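Local coordinates for protein possible adhesin (Caldicellulosiruptor kronotskyensis, PDB 4WA0) that probably mediates attachment of the cell to cellulose as a tapirin, of which this is the magnesium-binding C-terminal beta-helix domain, at residues A[265-270]-A[294-299]. Sequence-based numbering, arbitrary orientation.
Sequences SYINDN and LISRGN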
loop_
_atom_site.group_PDB
_atom_site.type_symbol
_atom_site.label_atom_id
_atom_site.label_comp_id
_atom_site.label_asym_id
_atom_site.label_seq_id
_atom_site.Cartn_x
_atom_site.Cartn_y
_atom_site.Cartn_z
ATOM N N SER A 265 22.729 6.885 7.120
ATOM C CA SER A 265 22.361 6.005 8.228
ATOM C C SER A 265 20.952 6.098 8.753
ATOM O O SER A 265 20.433 5.126 9.346
ATOM C CB SER A 265 23.363 6.259 9.411
ATOM O OG SER A 265 24.703 5.930 9.020
ATOM N N TYR A 266 20.341 7.286 8.631
ATOM C CA TYR A 266 19.076 7.605 9.186
ATOM C C TYR A 266 18.812 9.077 8.836
ATOM O O TYR A 266 19.713 9.841 8.472
ATOM C CB TYR A 266 18.977 7.395 10.729
ATOM C CG TYR A 266 20.134 8.008 11.534
ATOM C CD1 TYR A 266 20.152 9.364 11.864
ATOM C CD2 TYR A 266 21.166 7.225 12.005
ATOM C CE1 TYR A 266 21.203 9.892 12.575
ATOM C CE2 TYR A 266 22.269 7.791 12.633
ATOM C CZ TYR A 266 22.236 9.074 12.992
ATOM O OH TYR A 266 23.254 9.651 13.663
ATOM N N ILE A 267 17.531 9.439 8.933
ATOM C CA ILE A 267 17.157 10.803 9.032
ATOM C C ILE A 267 16.181 11.018 10.198
ATOM O O ILE A 267 15.124 10.393 10.273
ATOM C CB ILE A 267 16.520 11.408 7.722
ATOM C CG1 ILE A 267 17.430 11.246 6.523
ATOM C CG2 ILE A 267 16.150 12.846 7.967
ATOM C CD1 ILE A 267 16.734 11.474 5.175
ATOM N N ASN A 268 16.490 12.012 11.009
ATOM C CA ASN A 268 15.584 12.500 12.066
ATOM C C ASN A 268 15.156 13.948 11.756
ATOM O O ASN A 268 15.980 14.733 11.283
ATOM C CB ASN A 268 16.263 12.436 13.453
ATOM C CG ASN A 268 16.709 11.056 13.768
ATOM O OD1 ASN A 268 15.991 10.084 13.500
ATOM N ND2 ASN A 268 17.979 10.910 14.246
ATOM N N ASP A 269 13.877 14.256 11.944
ATOM C CA ASP A 269 13.394 15.489 11.308
ATOM C C ASP A 269 13.898 16.766 11.881
ATOM O O ASP A 269 14.077 17.730 11.133
ATOM C CB ASP A 269 11.898 15.495 11.109
ATOM C CG ASP A 269 11.145 15.656 12.371
ATOM O OD1 ASP A 269 11.611 15.271 13.457
ATOM O OD2 ASP A 269 10.006 16.189 12.241
ATOM N N ASN A 270 14.195 16.794 13.179
ATOM C CA ASN A 270 14.775 18.008 13.722
ATOM C C ASN A 270 16.193 18.271 13.155
ATOM O O ASN A 270 16.565 19.433 12.898
ATOM C CB ASN A 270 14.774 17.901 15.221
ATOM C CG ASN A 270 15.677 16.782 15.689
ATOM O OD1 ASN A 270 15.566 15.665 15.225
ATOM N ND2 ASN A 270 16.620 17.098 16.558
ATOM N N LEU A 294 13.014 13.078 1.238
ATOM C CA LEU A 294 13.873 12.531 2.285
ATOM C C LEU A 294 14.342 11.181 1.750
ATOM O O LEU A 294 13.512 10.316 1.389
ATOM C CB LEU A 294 13.049 12.301 3.552
ATOM C CG LEU A 294 12.507 13.551 4.237
ATOM C CD1 LEU A 294 11.599 13.143 5.396
ATOM C CD2 LEU A 294 13.549 14.580 4.658
ATOM N N ILE A 295 15.654 10.982 1.693
ATOM C CA ILE A 295 16.252 9.754 1.167
ATOM C C ILE A 295 17.291 9.236 2.158
ATOM O O ILE A 295 18.193 9.992 2.547
ATOM C CB ILE A 295 16.900 9.986 -0.196
ATOM C CG1 ILE A 295 15.910 10.738 -1.137
ATOM C CG2 ILE A 295 17.367 8.668 -0.779
ATOM C CD1 ILE A 295 16.322 10.772 -2.540
ATOM N N SER A 296 17.080 7.996 2.585
ATOM C CA SER A 296 17.918 7.344 3.603
ATOM C C SER A 296 18.191 5.880 3.307
ATOM O O SER A 296 17.438 5.185 2.505
ATOM C CB SER A 296 17.239 7.554 4.930
ATOM O OG SER A 296 18.114 7.199 5.993
ATOM N N ARG A 297 19.242 5.321 3.950
ATOM C CA ARG A 297 19.346 3.869 4.017
ATOM C C ARG A 297 19.092 3.347 5.402
ATOM O O ARG A 297 19.374 2.188 5.683
ATOM C CB ARG A 297 20.720 3.357 3.520
ATOM C CG ARG A 297 20.923 3.605 2.036
ATOM C CD ARG A 297 22.021 2.744 1.466
ATOM N NE ARG A 297 22.096 2.733 0.010
ATOM C CZ ARG A 297 22.786 3.577 -0.748
ATOM N NH1 ARG A 297 23.406 4.617 -0.258
ATOM N NH2 ARG A 297 22.805 3.377 -2.073
ATOM N N GLY A 298 18.571 4.188 6.256
ATOM C CA GLY A 298 18.046 3.790 7.537
ATOM C C GLY A 298 16.682 4.338 7.791
ATOM O O GLY A 298 15.911 4.587 6.842
ATOM N N ASN A 299 16.326 4.418 9.060
ATOM C CA ASN A 299 14.945 4.803 9.427
ATOM C C ASN A 299 14.769 6.292 9.370
ATOM O O ASN A 299 15.748 7.057 9.443
ATOM C CB ASN A 299 14.591 4.345 10.796
ATOM C CG ASN A 299 14.566 2.808 10.901
ATOM O OD1 ASN A 299 14.349 2.078 9.955
ATOM N ND2 ASN A 299 14.850 2.337 12.124
HETATM O O HOH W 1 18.077 3.956 11.376
HETATM O O HOH W 2 21.159 2.249 8.683
#
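Ile267 N donates to Asn299 O at 3.0 Å, a nearly straight bond that meets the oxygen in the carbonyl plane, and the N-to-C directions of the short segments 266-268 and 294-296 differ by 143°. Nearby, Gly298 CA approaches Ser265 O at 3.3 Å in a CA-H...O contact, and a water accepting from Asn299 N is linked only weakly to that same carbonyl. The corner thus illustrates how a beta-helix turns between faces: the chain leaves one face at the end of strand 291-296 and enters the next with 299-302, beside which lies 266-268, the outermost strand of that second face. Ser296 makes the bend an ST turn, its OG receiving Gly298 N at 3.1 Å. With OG anti to the backbone N (chi1 -168°), the hydroxyl of this buried serine lies 3.4 Å from Tyr266 CA and has a second polar partner in Gly263 O. The side chain of Ile267 packs on the corner; CG1 meets Ser296 CB at 4.0 Å, while the extended branch carries CD1 over the backbone of Ile295, 3.4 Å from its O, and against Leu294 CB at 4.1 Å. Ala272 of helix 269-280 touches this isoleucine, whose side chain lies about 4 Å from that of the magnesium-binding Leu246.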